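Local coordinates for protein chitinase (Jonesia denitrificans, PDB 5VG0) that binds copper through a histidine brace as the lytic polysaccharide monooxygenase domain of a longer chitinase, and probably acts in the breakdown of chitin, at residues A[67-72]-A[107-112]; A[19-24]-A[56-61]; A[80-85]-A[123-128]; A[37-42]-A[132-137]. All coordinates share one frame; numbering follows the deposited sequence. Where two conformers were deposited one is given.

Contact 1: residues A[67-72]-A[107-112]; sequences TVDLTW and THTLTD
Val68 with Leu110 and Leu70 with His108 are antiparallel hydrogen-bonded pairs, formed where strand 68-72 meets strand 107-110 at 151° between their N-to-C directions. Each pair has two backbone bonds; that from Leu70 N to His108 O, 2.8 Å long, is nearly straight, with 171° at the hydrogen. Asp69-Thr109 and Thr71-Thr107 are the non-hydrogen-bonded pairs, and their side chains share one face of the sheet. Followed outward, Asp69 first sets its CB 3.7 Å from Thr107 CG2. Its CG is turned anti to the carbonyl carbon (chi1 -72°), which brings the carboxylate alongside the Thr109 side chain. At the tip, OD1 accepts a hydrogen bond of 2.8 Å from Thr109 OG1, the hydroxyl approaching from above the carboxylate plane. The Thr109 methyl CG2 packs 3.8 Å from Thr67 CG2. With a valine in place of Thr109 the hydroxyl is gone, which would probably leave Asp69 OD1 without this donor and its carboxylate freer to turn. On the other face, Leu70 CD1 meets Leu110 CD1 at 4.2 Å, while Trp72 and His108 share Tyr85 as polar partner. The chemistry is split: threonines and a carboxylate on one face; on the other, leucines and rings, with both leucines packing on Tyr85. This implies an outer face turned to solvent and an inner one buried in the beta sandwich.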
loop_
_atom_site.group_PDB
_atom_site.type_symbol
_atom_site.label_atom_id
_atom_site.label_comp_id
_atom_site.label_asym_id
_atom_site.label_seq_id
_atom_site.Cartn_x
_atom_site.Cartn_y
_atom_site.Cartn_z
ATOM N N THR A 67 -13.463 -10.457 -3.189
ATOM C CA THR A 67 -12.209 -11.153 -3.456
ATOM C C THR A 67 -11.547 -10.415 -4.610
ATOM O O THR A 67 -12.189 -10.151 -5.637
ATOM C CB THR A 67 -12.469 -12.621 -3.811
ATOM O OG1 THR A 67 -12.878 -13.304 -2.631
ATOM C CG2 THR A 67 -11.226 -13.294 -4.342
ATOM N N VAL A 68 -10.284 -10.046 -4.432
ATOM C CA VAL A 68 -9.591 -9.190 -5.386
ATOM C C VAL A 68 -8.128 -9.587 -5.436
ATOM O O VAL A 68 -7.537 -9.944 -4.415
ATOM C CB VAL A 68 -9.761 -7.704 -4.988
ATOM C CG1 VAL A 68 -9.104 -7.403 -3.649
ATOM C CG2 VAL A 68 -9.227 -6.779 -6.079
ATOM N N ASP A 69 -7.543 -9.495 -6.628
ATOM C CA ASP A 69 -6.112 -9.670 -6.804
ATOM C C ASP A 69 -5.455 -8.303 -6.700
ATOM O O ASP A 69 -5.845 -7.359 -7.393
ATOM C CB ASP A 69 -5.801 -10.281 -8.170
ATOM C CG ASP A 69 -6.188 -11.738 -8.273
ATOM O OD1 ASP A 69 -6.507 -12.367 -7.253
ATOM O OD2 ASP A 69 -6.151 -12.261 -9.405
ATOM N N LEU A 70 -4.442 -8.213 -5.859
ATOM C CA LEU A 70 -3.696 -6.992 -5.613
ATOM C C LEU A 70 -2.268 -7.196 -6.100
ATOM O O LEU A 70 -1.637 -8.198 -5.764
ATOM C CB LEU A 70 -3.752 -6.743 -4.121
ATOM C CG LEU A 70 -3.088 -5.502 -3.615
ATOM C CD1 LEU A 70 -3.847 -5.048 -2.377
ATOM C CD2 LEU A 70 -1.649 -5.774 -3.292
ATOM N N THR A 71 -1.762 -6.248 -6.876
ATOM C CA THR A 71 -0.467 -6.370 -7.531
ATOM C C THR A 71 0.494 -5.292 -7.054
ATOM O O THR A 71 0.149 -4.104 -7.019
ATOM C CB THR A 71 -0.607 -6.317 -9.051
ATOM O OG1 THR A 71 -1.379 -7.446 -9.469
ATOM C CG2 THR A 71 0.762 -6.361 -9.733
ATOM N N TRP A 72 1.695 -5.723 -6.695
ATOM C CA TRP A 72 2.828 -4.869 -6.380
ATOM C C TRP A 72 3.803 -4.797 -7.545
ATOM O O TRP A 72 4.011 -5.772 -8.271
ATOM C CB TRP A 72 3.621 -5.455 -5.217
ATOM C CG TRP A 72 2.998 -5.420 -3.859
ATOM C CD1 TRP A 72 2.062 -6.265 -3.351
ATOM C CD2 TRP A 72 3.311 -4.492 -2.817
ATOM N NE1 TRP A 72 1.774 -5.915 -2.055
ATOM C CE2 TRP A 72 2.528 -4.828 -1.704
ATOM C CE3 TRP A 72 4.184 -3.405 -2.724
ATOM C CZ2 TRP A 72 2.588 -4.123 -0.503
ATOM C CZ3 TRP A 72 4.246 -2.700 -1.532
ATOM C CH2 TRP A 72 3.454 -3.068 -0.438
ATOM N N THR A 107 1.535 -10.739 -7.012
ATOM C CA THR A 107 0.096 -10.624 -6.844
ATOM C C THR A 107 -0.347 -11.455 -5.650
ATOM O O THR A 107 0.026 -12.623 -5.531
ATOM C CB THR A 107 -0.629 -11.031 -8.126
ATOM O OG1 THR A 107 -0.214 -10.154 -9.189
ATOM C CG2 THR A 107 -2.127 -10.956 -7.960
ATOM N N HIS A 108 -1.157 -10.853 -4.790
ATOM C CA HIS A 108 -1.800 -11.523 -3.675
ATOM C C HIS A 108 -3.306 -11.431 -3.841
ATOM O O HIS A 108 -3.825 -10.405 -4.262
ATOM C CB HIS A 108 -1.442 -10.827 -2.377
ATOM C CG HIS A 108 -0.040 -11.058 -1.936
ATOM N ND1 HIS A 108 0.692 -10.103 -1.273
ATOM C CD2 HIS A 108 0.760 -12.140 -2.038
ATOM C CE1 HIS A 108 1.881 -10.582 -0.988
ATOM N NE2 HIS A 108 1.952 -11.816 -1.443
ATOM N N THR A 109 -4.001 -12.486 -3.472
ATOM C CA THR A 109 -5.454 -12.497 -3.499
ATOM C C THR A 109 -5.990 -12.259 -2.098
ATOM O O THR A 109 -5.745 -13.056 -1.190
ATOM C CB THR A 109 -5.991 -13.817 -4.046
ATOM O OG1 THR A 109 -5.436 -14.040 -5.342
ATOM C CG2 THR A 109 -7.509 -13.797 -4.134
ATOM N N LEU A 110 -6.723 -11.169 -1.934
ATOM C CA LEU A 110 -7.432 -10.884 -0.695
ATOM C C LEU A 110 -8.859 -11.384 -0.846
ATOM O O LEU A 110 -9.459 -11.272 -1.922
ATOM C CB LEU A 110 -7.457 -9.380 -0.426
ATOM C CG LEU A 110 -6.102 -8.709 -0.263
ATOM C CD1 LEU A 110 -6.285 -7.265 0.164
ATOM C CD2 LEU A 110 -5.211 -9.442 0.710
ATOM N N THR A 111 -9.402 -11.953 0.230
ATOM C CA THR A 111 -10.764 -12.471 0.216
ATOM C C THR A 111 -11.530 -11.933 1.418
ATOM O O THR A 111 -10.950 -11.426 2.378
ATOM C CB THR A 111 -10.841 -14.020 0.224
ATOM O OG1 THR A 111 -10.491 -14.525 1.510
ATOM C CG2 THR A 111 -9.981 -14.623 -0.855
ATOM N N ASP A 112 -12.853 -12.052 1.363
ATOM C CA ASP A 112 -13.703 -11.703 2.502
ATOM C C ASP A 112 -13.527 -10.242 2.900
ATOM O O ASP A 112 -13.551 -9.900 4.082
ATOM C CB ASP A 112 -13.466 -12.640 3.695
ATOM C CG ASP A 112 -14.453 -12.445 4.815
ATOM O OD1 ASP A 112 -15.617 -12.096 4.555
ATOM O OD2 ASP A 112 -14.062 -12.679 5.969
#

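Contact 2: residues A[19-24]-A[56-61]; sequences TSFDCG and SKPWPT
Phe21 drives its ring into the angle between Lys57 and Trp59, and the tight half of the contact is built around it. Its CZ edge points at the face of the Trp59 indole in a T-shaped pair, with the planes at 87° and the Phe21 and six-membered Trp59 centroids 4.9 Å apart. One face of the Phe21 ring is covered by the aliphatic chain of Lys57, whose CD stands 4.0 Å from the ring centroid, almost on the normal: a CH-pi contact. Thr19 CB lies over the opposite face, and Pro58 CD closes in obliquely, 3.8 Å from Phe21 CD1. The chi1 of 50° places Phe21 CG between its own backbone N and carbonyl carbon, folding the ring back over Thr19, whose OG1 gives a 2.9 Å hydrogen bond to Phe21 O.

Toward Ser20 and Pro58 the packing gives way to solvent. Here water 1 accepts from Ser20 N at 3.0 Å and donates to Pro58 O at 2.8 Å, and no direct hydrogen bond links the two segments. The far ends of the ring's neighbours are held elsewhere, Lys57 NZ by a salt bridge to Asp54 and Trp59 NE1 by the Asp54 carbonyl, while Arg10 makes a cation-pi contact with the indole.

Both segments are irregular chain, with an Asx turn at Asp22 and an inverse gamma turn centred on Pro58. A T-shaped Phe21-Trp59 pair flanked by Lys57 and Pro58 joins two surface loops, one of them tied by the Cys14-Cys23 disulfide to helix 10-15, within the loop-rich region that such monooxygenases insert between strands of their beta sandwich.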
loop_
_atom_site.group_PDB
_atom_site.type_symbol
_atom_site.label_atom_id
_atom_site.label_comp_id
_atom_site.label_asym_id
_atom_site.label_seq_id
_atom_site.Cartn_x
_atom_site.Cartn_y
_atom_site.Cartn_z
ATOM N N THR A 19 -4.739 12.151 -9.452
ATOM C CA THR A 19 -5.319 13.040 -8.461
ATOM C C THR A 19 -5.521 14.423 -9.062
ATOM O O THR A 19 -4.832 14.822 -9.997
ATOM C CB THR A 19 -4.407 13.149 -7.242
ATOM O OG1 THR A 19 -3.130 13.644 -7.639
ATOM C CG2 THR A 19 -4.239 11.795 -6.571
ATOM N N SER A 20 -6.465 15.151 -8.498
ATOM C CA SER A 20 -6.774 16.513 -8.914
ATOM C C SER A 20 -6.024 17.557 -8.106
ATOM O O SER A 20 -6.272 18.753 -8.258
ATOM C CB SER A 20 -8.267 16.748 -8.738
ATOM O OG SER A 20 -8.604 16.500 -7.393
ATOM N N PHE A 21 -5.150 17.133 -7.230
ATOM C CA PHE A 21 -4.343 17.990 -6.395
ATOM C C PHE A 21 -2.897 17.546 -6.532
ATOM O O PHE A 21 -2.603 16.400 -6.885
ATOM C CB PHE A 21 -4.810 17.905 -4.935
ATOM C CG PHE A 21 -4.957 16.490 -4.431
ATOM C CD1 PHE A 21 -6.148 15.803 -4.570
ATOM C CD2 PHE A 21 -3.887 15.838 -3.838
ATOM C CE1 PHE A 21 -6.267 14.498 -4.135
ATOM C CE2 PHE A 21 -4.009 14.533 -3.393
ATOM C CZ PHE A 21 -5.190 13.872 -3.552
ATOM N N ASP A 22 -1.994 18.475 -6.265
ATOM C CA ASP A 22 -0.565 18.197 -6.324
ATOM C C ASP A 22 -0.167 17.422 -5.074
ATOM O O ASP A 22 -0.459 17.843 -3.953
ATOM C CB ASP A 22 0.183 19.535 -6.403
ATOM C CG ASP A 22 1.712 19.405 -6.532
ATOM O OD1 ASP A 22 2.272 18.294 -6.639
ATOM O OD2 ASP A 22 2.363 20.477 -6.556
ATOM N N CYS A 23 0.471 16.285 -5.266
ATOM C CA CYS A 23 0.923 15.492 -4.135
ATOM C C CYS A 23 2.329 15.837 -3.685
ATOM O O CYS A 23 2.761 15.326 -2.655
ATOM C CB CYS A 23 0.895 14.004 -4.474
ATOM S SG CYS A 23 -0.694 13.416 -5.033
ATOM N N GLY A 24 3.056 16.663 -4.426
ATOM C CA GLY A 24 4.425 16.938 -4.074
ATOM C C GLY A 24 5.383 15.823 -4.439
ATOM O O GLY A 24 5.214 15.140 -5.457
ATOM N N SER A 56 -8.820 14.565 3.985
ATOM C CA SER A 56 -9.661 15.640 3.479
ATOM C C SER A 56 -9.521 15.823 1.976
ATOM O O SER A 56 -10.375 16.468 1.355
ATOM C CB SER A 56 -9.343 16.946 4.200
ATOM O OG SER A 56 -8.149 17.547 3.727
ATOM N N LYS A 57 -8.478 15.260 1.380
ATOM C CA LYS A 57 -8.296 15.374 -0.053
ATOM C C LYS A 57 -9.284 14.454 -0.765
ATOM O O LYS A 57 -9.673 13.410 -0.227
ATOM C CB LYS A 57 -6.881 14.969 -0.450
ATOM C CG LYS A 57 -5.759 15.820 0.127
ATOM C CD LYS A 57 -5.656 17.148 -0.588
ATOM C CE LYS A 57 -4.665 18.096 0.078
ATOM N NZ LYS A 57 -5.253 18.816 1.242
ATOM N N PRO A 58 -9.676 14.796 -1.997
ATOM C CA PRO A 58 -10.611 13.937 -2.760
ATOM C C PRO A 58 -9.882 12.774 -3.421
ATOM O O PRO A 58 -9.684 12.721 -4.638
ATOM C CB PRO A 58 -11.215 14.927 -3.766
ATOM C CG PRO A 58 -10.130 15.902 -4.005
ATOM C CD PRO A 58 -9.444 16.086 -2.681
ATOM N N TRP A 59 -9.453 11.823 -2.596
ATOM C CA TRP A 59 -8.758 10.655 -3.102
ATOM C C TRP A 59 -9.709 9.838 -3.966
ATOM O O TRP A 59 -10.807 9.502 -3.518
ATOM C CB TRP A 59 -8.257 9.772 -1.942
ATOM C CG TRP A 59 -7.134 10.418 -1.197
ATOM C CD1 TRP A 59 -7.190 11.023 0.018
ATOM C CD2 TRP A 59 -5.776 10.536 -1.639
ATOM N NE1 TRP A 59 -5.954 11.504 0.364
ATOM C CE2 TRP A 59 -5.068 11.228 -0.641
ATOM C CE3 TRP A 59 -5.088 10.120 -2.784
ATOM C CZ2 TRP A 59 -3.715 11.516 -0.753
ATOM C CZ3 TRP A 59 -3.732 10.409 -2.893
ATOM C CH2 TRP A 59 -3.069 11.102 -1.890
ATOM N N PRO A 60 -9.314 9.449 -5.169
ATOM C CA PRO A 60 -10.164 8.564 -5.966
ATOM C C PRO A 60 -10.283 7.190 -5.339
ATOM O O PRO A 60 -9.369 6.699 -4.693
ATOM C CB PRO A 60 -9.422 8.489 -7.309
ATOM C CG PRO A 60 -8.542 9.672 -7.345
ATOM C CD PRO A 60 -8.144 9.915 -5.931
ATOM N N THR A 61 -11.422 6.560 -5.557
ATOM C CA THR A 61 -11.646 5.206 -5.079
ATOM C C THR A 61 -11.770 4.257 -6.259
ATOM O O THR A 61 -12.170 4.655 -7.361
ATOM C CB THR A 61 -12.913 5.113 -4.221
ATOM O OG1 THR A 61 -14.052 5.498 -4.985
ATOM C CG2 THR A 61 -12.809 5.997 -2.986
HETATM O O HOH W 1 -8.495 13.460 -7.073
#

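Contact 3: residues A[80-85]-A[123-128]; sequences TSTWEY and RWNVSN
Trp83 and Trp124 stack face to face in an offset pair, their planes 13° apart and the six-membered ring of Trp83 centred 3.8 Å from the five-membered ring of Trp124. Trp83 CG is anti to its carbonyl carbon, Trp124 CG to its backbone N (chi1 170°). This turn delivers Trp124 NE1 to Thr80 OG1, 2.8 Å away and close to the indole plane; Thr80 OG1 also bonds to the carbonyl of His78, a copper ligand, so the pair reaches the second shell of the histidine brace.

On the other face, Glu84 extends beyond CG alongside Arg123, which bends at chi3. Glu84 OE1 takes three N-H groups. Arg123 NE at 2.9 Å and NH2 at 2.8 Å meet it on the syn side, tilted out of the carboxylate plane, while OE1 lies in the guanidinium plane; Asn125 ND2 comes from above the carboxylate at 2.9 Å and also donates to Thr82 OG1. Were Glu84 an alanine, Arg123 would probably lose its salt-bridge mate and the Asn125 amide one of its acceptors.

A beta bulge shifts the register between Thr80 and Trp83. Strands 82-85 and 123-126 run antiparallel, at 160°, flanked by strands 90-96 and 131-141.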
loop_
_atom_site.group_PDB
_atom_site.type_symbol
_atom_site.label_atom_id
_atom_site.label_comp_id
_atom_site.label_asym_id
_atom_site.label_seq_id
_atom_site.Cartn_x
_atom_site.Cartn_y
_atom_site.Cartn_z
ATOM N N THR A 80 12.112 -10.444 2.560
ATOM C CA THR A 80 10.853 -10.046 3.168
ATOM C C THR A 80 10.456 -11.033 4.249
ATOM O O THR A 80 10.587 -12.248 4.082
ATOM C CB THR A 80 9.776 -10.031 2.081
ATOM O OG1 THR A 80 10.109 -9.053 1.100
ATOM C CG2 THR A 80 8.413 -9.721 2.624
ATOM N N SER A 81 9.927 -10.499 5.349
ATOM C CA SER A 81 9.304 -11.340 6.361
ATOM C C SER A 81 7.852 -11.566 5.975
ATOM O O SER A 81 7.520 -12.607 5.411
ATOM C CB SER A 81 9.469 -10.739 7.752
ATOM O OG SER A 81 9.004 -9.415 7.759
ATOM N N THR A 82 6.982 -10.597 6.220
ATOM C CA THR A 82 5.569 -10.713 5.897
ATOM C C THR A 82 5.069 -9.513 5.109
ATOM O O THR A 82 5.606 -8.409 5.185
ATOM C CB THR A 82 4.708 -10.853 7.155
ATOM O OG1 THR A 82 4.944 -9.747 8.012
ATOM C CG2 THR A 82 4.968 -12.153 7.879
ATOM N N TRP A 83 3.990 -9.782 4.392
ATOM C CA TRP A 83 3.114 -8.781 3.803
ATOM C C TRP A 83 1.844 -8.798 4.643
ATOM O O TRP A 83 1.189 -9.834 4.754
ATOM C CB TRP A 83 2.781 -9.150 2.357
ATOM C CG TRP A 83 3.962 -9.466 1.495
ATOM C CD1 TRP A 83 4.587 -10.667 1.373
ATOM C CD2 TRP A 83 4.641 -8.561 0.637
ATOM N NE1 TRP A 83 5.617 -10.567 0.491
ATOM C CE2 TRP A 83 5.677 -9.281 0.017
ATOM C CE3 TRP A 83 4.472 -7.207 0.322
ATOM C CZ2 TRP A 83 6.547 -8.690 -0.881
ATOM C CZ3 TRP A 83 5.329 -6.630 -0.580
ATOM C CH2 TRP A 83 6.356 -7.363 -1.163
ATOM N N GLU A 84 1.501 -7.675 5.246
ATOM C CA GLU A 84 0.334 -7.575 6.105
ATOM C C GLU A 84 -0.677 -6.643 5.464
ATOM O O GLU A 84 -0.328 -5.553 5.022
ATOM C CB GLU A 84 0.713 -7.035 7.483
ATOM C CG GLU A 84 1.604 -7.976 8.276
ATOM C CD GLU A 84 2.064 -7.357 9.566
ATOM O OE1 GLU A 84 2.735 -6.318 9.513
ATOM O OE2 GLU A 84 1.721 -7.913 10.631
ATOM N N TYR A 85 -1.922 -7.073 5.423
ATOM C CA TYR A 85 -3.015 -6.294 4.866
ATOM C C TYR A 85 -4.031 -5.995 5.946
ATOM O O TYR A 85 -4.556 -6.917 6.571
ATOM C CB TYR A 85 -3.670 -7.030 3.703
ATOM C CG TYR A 85 -2.732 -7.227 2.549
ATOM C CD1 TYR A 85 -2.578 -6.247 1.598
ATOM C CD2 TYR A 85 -1.961 -8.357 2.425
ATOM C CE1 TYR A 85 -1.713 -6.388 0.547
ATOM C CE2 TYR A 85 -1.082 -8.507 1.345
ATOM C CZ TYR A 85 -0.967 -7.514 0.409
ATOM O OH TYR A 85 -0.119 -7.607 -0.661
ATOM N N ARG A 123 1.258 -3.332 4.340
ATOM C CA ARG A 123 2.514 -3.091 5.031
ATOM C C ARG A 123 3.479 -4.198 4.628
ATOM O O ARG A 123 3.238 -5.370 4.920
ATOM C CB ARG A 123 2.260 -3.067 6.532
ATOM C CG ARG A 123 3.413 -2.638 7.361
ATOM C CD ARG A 123 2.930 -2.265 8.768
ATOM N NE ARG A 123 2.671 -3.440 9.582
ATOM C CZ ARG A 123 2.347 -3.403 10.868
ATOM N NH1 ARG A 123 2.158 -2.247 11.489
ATOM N NH2 ARG A 123 2.207 -4.530 11.543
ATOM N N TRP A 124 4.543 -3.816 3.952
ATOM C CA TRP A 124 5.572 -4.740 3.475
ATOM C C TRP A 124 6.745 -4.671 4.444
ATOM O O TRP A 124 7.441 -3.656 4.507
ATOM C CB TRP A 124 6.011 -4.318 2.072
ATOM C CG TRP A 124 7.215 -5.028 1.541
ATOM C CD1 TRP A 124 7.710 -6.231 1.923
ATOM C CD2 TRP A 124 8.069 -4.554 0.495
ATOM N NE1 TRP A 124 8.828 -6.529 1.192
ATOM C CE2 TRP A 124 9.068 -5.517 0.304
ATOM C CE3 TRP A 124 8.084 -3.413 -0.299
ATOM C CZ2 TRP A 124 10.076 -5.376 -0.650
ATOM C CZ3 TRP A 124 9.085 -3.276 -1.244
ATOM C CH2 TRP A 124 10.066 -4.247 -1.410
ATOM N N ASN A 125 6.963 -5.740 5.205
ATOM C CA ASN A 125 8.015 -5.776 6.213
ATOM C C ASN A 125 9.293 -6.374 5.635
ATOM O O ASN A 125 9.301 -7.499 5.129
ATOM C CB ASN A 125 7.544 -6.594 7.408
ATOM C CG ASN A 125 6.371 -5.971 8.099
ATOM O OD1 ASN A 125 6.434 -4.835 8.552
ATOM N ND2 ASN A 125 5.294 -6.695 8.167
ATOM N N VAL A 126 10.376 -5.632 5.726
ATOM C CA VAL A 126 11.669 -6.065 5.217
ATOM C C VAL A 126 12.371 -6.881 6.303
ATOM O O VAL A 126 12.405 -6.482 7.466
ATOM C CB VAL A 126 12.495 -4.836 4.801
ATOM C CG1 VAL A 126 13.900 -5.235 4.378
ATOM C CG2 VAL A 126 11.757 -4.088 3.671
ATOM N N SER A 127 12.932 -8.034 5.942
ATOM C CA SER A 127 13.393 -8.979 6.956
ATOM C C SER A 127 14.729 -8.618 7.575
ATOM O O SER A 127 15.030 -9.103 8.668
ATOM C CB SER A 127 13.455 -10.386 6.389
ATOM O OG SER A 127 14.407 -10.456 5.380
ATOM N N ASN A 128 15.530 -7.785 6.915
ATOM C CA ASN A 128 16.888 -7.485 7.361
ATOM C C ASN A 128 17.118 -6.007 7.655
ATOM O O ASN A 128 18.273 -5.591 7.822
ATOM C CB ASN A 128 17.918 -7.974 6.332
ATOM C CG ASN A 128 17.589 -7.536 4.891
ATOM O OD1 ASN A 128 16.827 -6.594 4.665
ATOM N ND2 ASN A 128 18.175 -8.233 3.910
#

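Contact 4: residues A[37-42]-A[132-137]; sequences KGATTC and AFYNCM
Lys37 to Cys42 runs in the same direction as strand 132-137, with CA atoms 5.2 Å apart for Lys37-Ala132 and again 5.2 Å for Cys42-Cys136, yet no backbone-to-backbone hydrogen bond joins the two segments. Side chains fill the span between these ends.

Tyr134 carries the middle. With CG anti to its carbonyl carbon (chi1 -68°), it lays its ring beneath the loop so that OH accepts from Ala39 N at 3.1 Å, with 155° at the hydrogen. The same hydroxyl is hydrogen-bonded to the carbonyl of Pro36. Ala39 CB packs 3.7 Å from Tyr134 CE2, while Ala39 O sits in the ring plane at the edge, 3.3 Å from that same CE2. At the Lys37 end, the aliphatic part of the lysine passes Ala132 and its NZ goes on to the carbonyls of Val126 and Thr129.

The Cys42 end is covalent. Its SG is bonded to Cys136 SG at 2.0 Å, and the chi3 of -86° makes this a left-handed disulfide. Water 2 sits beside it, donating to Cys42 O at 2.9 Å and accepting from Cys136 N at 2.9 Å, and so bridges backbone groups that do not meet directly.

Phe133, whose side chain points to the other side of the strand, touches the peroxide and meets His1 edge-to-face. The disulfide and a phenol hydroxyl with two hydrogen-bond partners thus tie the loop to the strand that lends Phe133 to the ligand pocket, while Lys37 ties it to the end of strand 118-126 and the turn that follows.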
loop_
_atom_site.group_PDB
_atom_site.type_symbol
_atom_site.label_atom_id
_atom_site.label_comp_id
_atom_site.label_asym_id
_atom_site.label_seq_id
_atom_site.Cartn_x
_atom_site.Cartn_y
_atom_site.Cartn_z
ATOM N N LYS A 37 9.056 -0.109 11.096
ATOM C CA LYS A 37 8.011 -1.090 11.328
ATOM C C LYS A 37 7.076 -0.650 12.441
ATOM O O LYS A 37 7.472 0.026 13.393
ATOM C CB LYS A 37 8.656 -2.428 11.703
ATOM C CG LYS A 37 9.298 -3.114 10.511
ATOM C CD LYS A 37 10.229 -4.241 10.919
ATOM C CE LYS A 37 10.911 -4.870 9.720
ATOM N NZ LYS A 37 11.887 -5.916 10.105
ATOM N N GLY A 38 5.826 -1.069 12.343
ATOM C CA GLY A 38 4.881 -0.951 13.434
ATOM C C GLY A 38 3.799 0.083 13.266
ATOM O O GLY A 38 2.914 0.138 14.119
ATOM N N ALA A 39 3.815 0.886 12.219
ATOM C CA ALA A 39 2.815 1.928 12.048
ATOM C C ALA A 39 1.586 1.407 11.316
ATOM O O ALA A 39 1.631 0.398 10.625
ATOM C CB ALA A 39 3.415 3.103 11.282
ATOM N N THR A 40 0.477 2.129 11.457
ATOM C CA THR A 40 -0.753 1.788 10.743
ATOM C C THR A 40 -1.297 2.973 9.965
ATOM O O THR A 40 -2.495 3.050 9.720
ATOM C CB THR A 40 -1.810 1.196 11.674
ATOM O OG1 THR A 40 -2.015 2.090 12.767
ATOM C CG2 THR A 40 -1.353 -0.158 12.228
ATOM N N THR A 41 -0.435 3.891 9.559
ATOM C CA THR A 41 -0.820 5.037 8.755
ATOM C C THR A 41 -0.331 4.858 7.322
ATOM O O THR A 41 0.593 4.088 7.045
ATOM C CB THR A 41 -0.230 6.319 9.340
ATOM O OG1 THR A 41 1.182 6.154 9.441
ATOM C CG2 THR A 41 -0.844 6.610 10.702
ATOM N N CYS A 42 -0.935 5.634 6.423
ATOM C CA CYS A 42 -0.661 5.510 4.999
ATOM C C CYS A 42 0.733 5.985 4.620
ATOM O O CYS A 42 1.288 5.508 3.625
ATOM C CB CYS A 42 -1.709 6.302 4.218
ATOM S SG CYS A 42 -3.385 5.702 4.434
ATOM N N ALA A 132 9.544 -0.840 6.957
ATOM C CA ALA A 132 8.449 -1.364 6.170
ATOM C C ALA A 132 8.061 -0.316 5.138
ATOM O O ALA A 132 8.407 0.862 5.249
ATOM C CB ALA A 132 7.251 -1.702 7.045
ATOM N N PHE A 133 7.322 -0.761 4.129
ATOM C CA PHE A 133 6.751 0.106 3.118
ATOM C C PHE A 133 5.241 0.119 3.277
ATOM O O PHE A 133 4.623 -0.910 3.535
ATOM C CB PHE A 133 7.159 -0.338 1.703
ATOM C CG PHE A 133 8.609 -0.135 1.448
ATOM C CD1 PHE A 133 9.549 -1.023 1.930
ATOM C CD2 PHE A 133 9.049 0.993 0.777
ATOM C CE1 PHE A 133 10.896 -0.786 1.754
ATOM C CE2 PHE A 133 10.389 1.219 0.601
ATOM C CZ PHE A 133 11.315 0.336 1.106
ATOM N N TYR A 134 4.645 1.295 3.114
ATOM C CA TYR A 134 3.264 1.555 3.499
ATOM C C TYR A 134 2.469 2.013 2.284
ATOM O O TYR A 134 2.813 3.012 1.657
ATOM C CB TYR A 134 3.234 2.617 4.591
ATOM C CG TYR A 134 3.825 2.137 5.900
ATOM C CD1 TYR A 134 5.199 2.173 6.139
ATOM C CD2 TYR A 134 3.007 1.610 6.892
ATOM C CE1 TYR A 134 5.726 1.701 7.342
ATOM C CE2 TYR A 134 3.530 1.156 8.085
ATOM C CZ TYR A 134 4.884 1.195 8.306
ATOM O OH TYR A 134 5.346 0.723 9.514
ATOM N N ASN A 135 1.375 1.310 1.991
ATOM C CA ASN A 135 0.533 1.605 0.837
ATOM C C ASN A 135 -0.937 1.547 1.226
ATOM O O ASN A 135 -1.434 0.470 1.575
ATOM C CB ASN A 135 0.734 0.592 -0.298
ATOM C CG ASN A 135 2.015 0.821 -1.115
ATOM O OD1 ASN A 135 1.936 1.202 -2.267
ATOM N ND2 ASN A 135 3.165 0.613 -0.516
ATOM N N CYS A 136 -1.643 2.667 1.119
ATOM C CA CYS A 136 -3.089 2.691 1.299
ATOM C C CYS A 136 -3.809 2.655 -0.036
ATOM O O CYS A 136 -3.429 3.358 -0.971
ATOM C CB CYS A 136 -3.503 3.954 2.036
ATOM S SG CYS A 136 -3.259 3.789 3.788
ATOM N N MET A 137 -4.898 1.899 -0.079
ATOM C CA MET A 137 -5.767 1.784 -1.245
ATOM C C MET A 137 -7.188 2.094 -0.794
ATOM O O MET A 137 -7.724 1.422 0.093
ATOM C CB MET A 137 -5.745 0.371 -1.840
ATOM C CG MET A 137 -4.493 -0.038 -2.599
ATOM S SD MET A 137 -2.937 -0.114 -1.687
ATOM C CE MET A 137 -3.323 -1.411 -0.528
HETATM O O HOH W 2 -0.202 5.133 1.156
#

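Contacts 1, 3 and 4 touch one another, whereas contact 2 stands apart, its nearest atoms about 6 Å from contact 4, 11 Å from contact 1 and 16 Å from contact 3. Contacts 3 and 4 have centres 10 Å apart and share a sheet through neighbouring strands 118-126 and 131-141. Tyr85 connects contact 3 to contact 1, its OH lying 2.7 Å from His108 ND1 and 2.9 Å from Trp72 NE1. In contact 3 the Trp124 side chain is about 5 Å from the copper; that of Trp72 in contact 1 is about 10 Å away. In contact 4, Phe133 reaches the peroxide pocket beside His1 and His78.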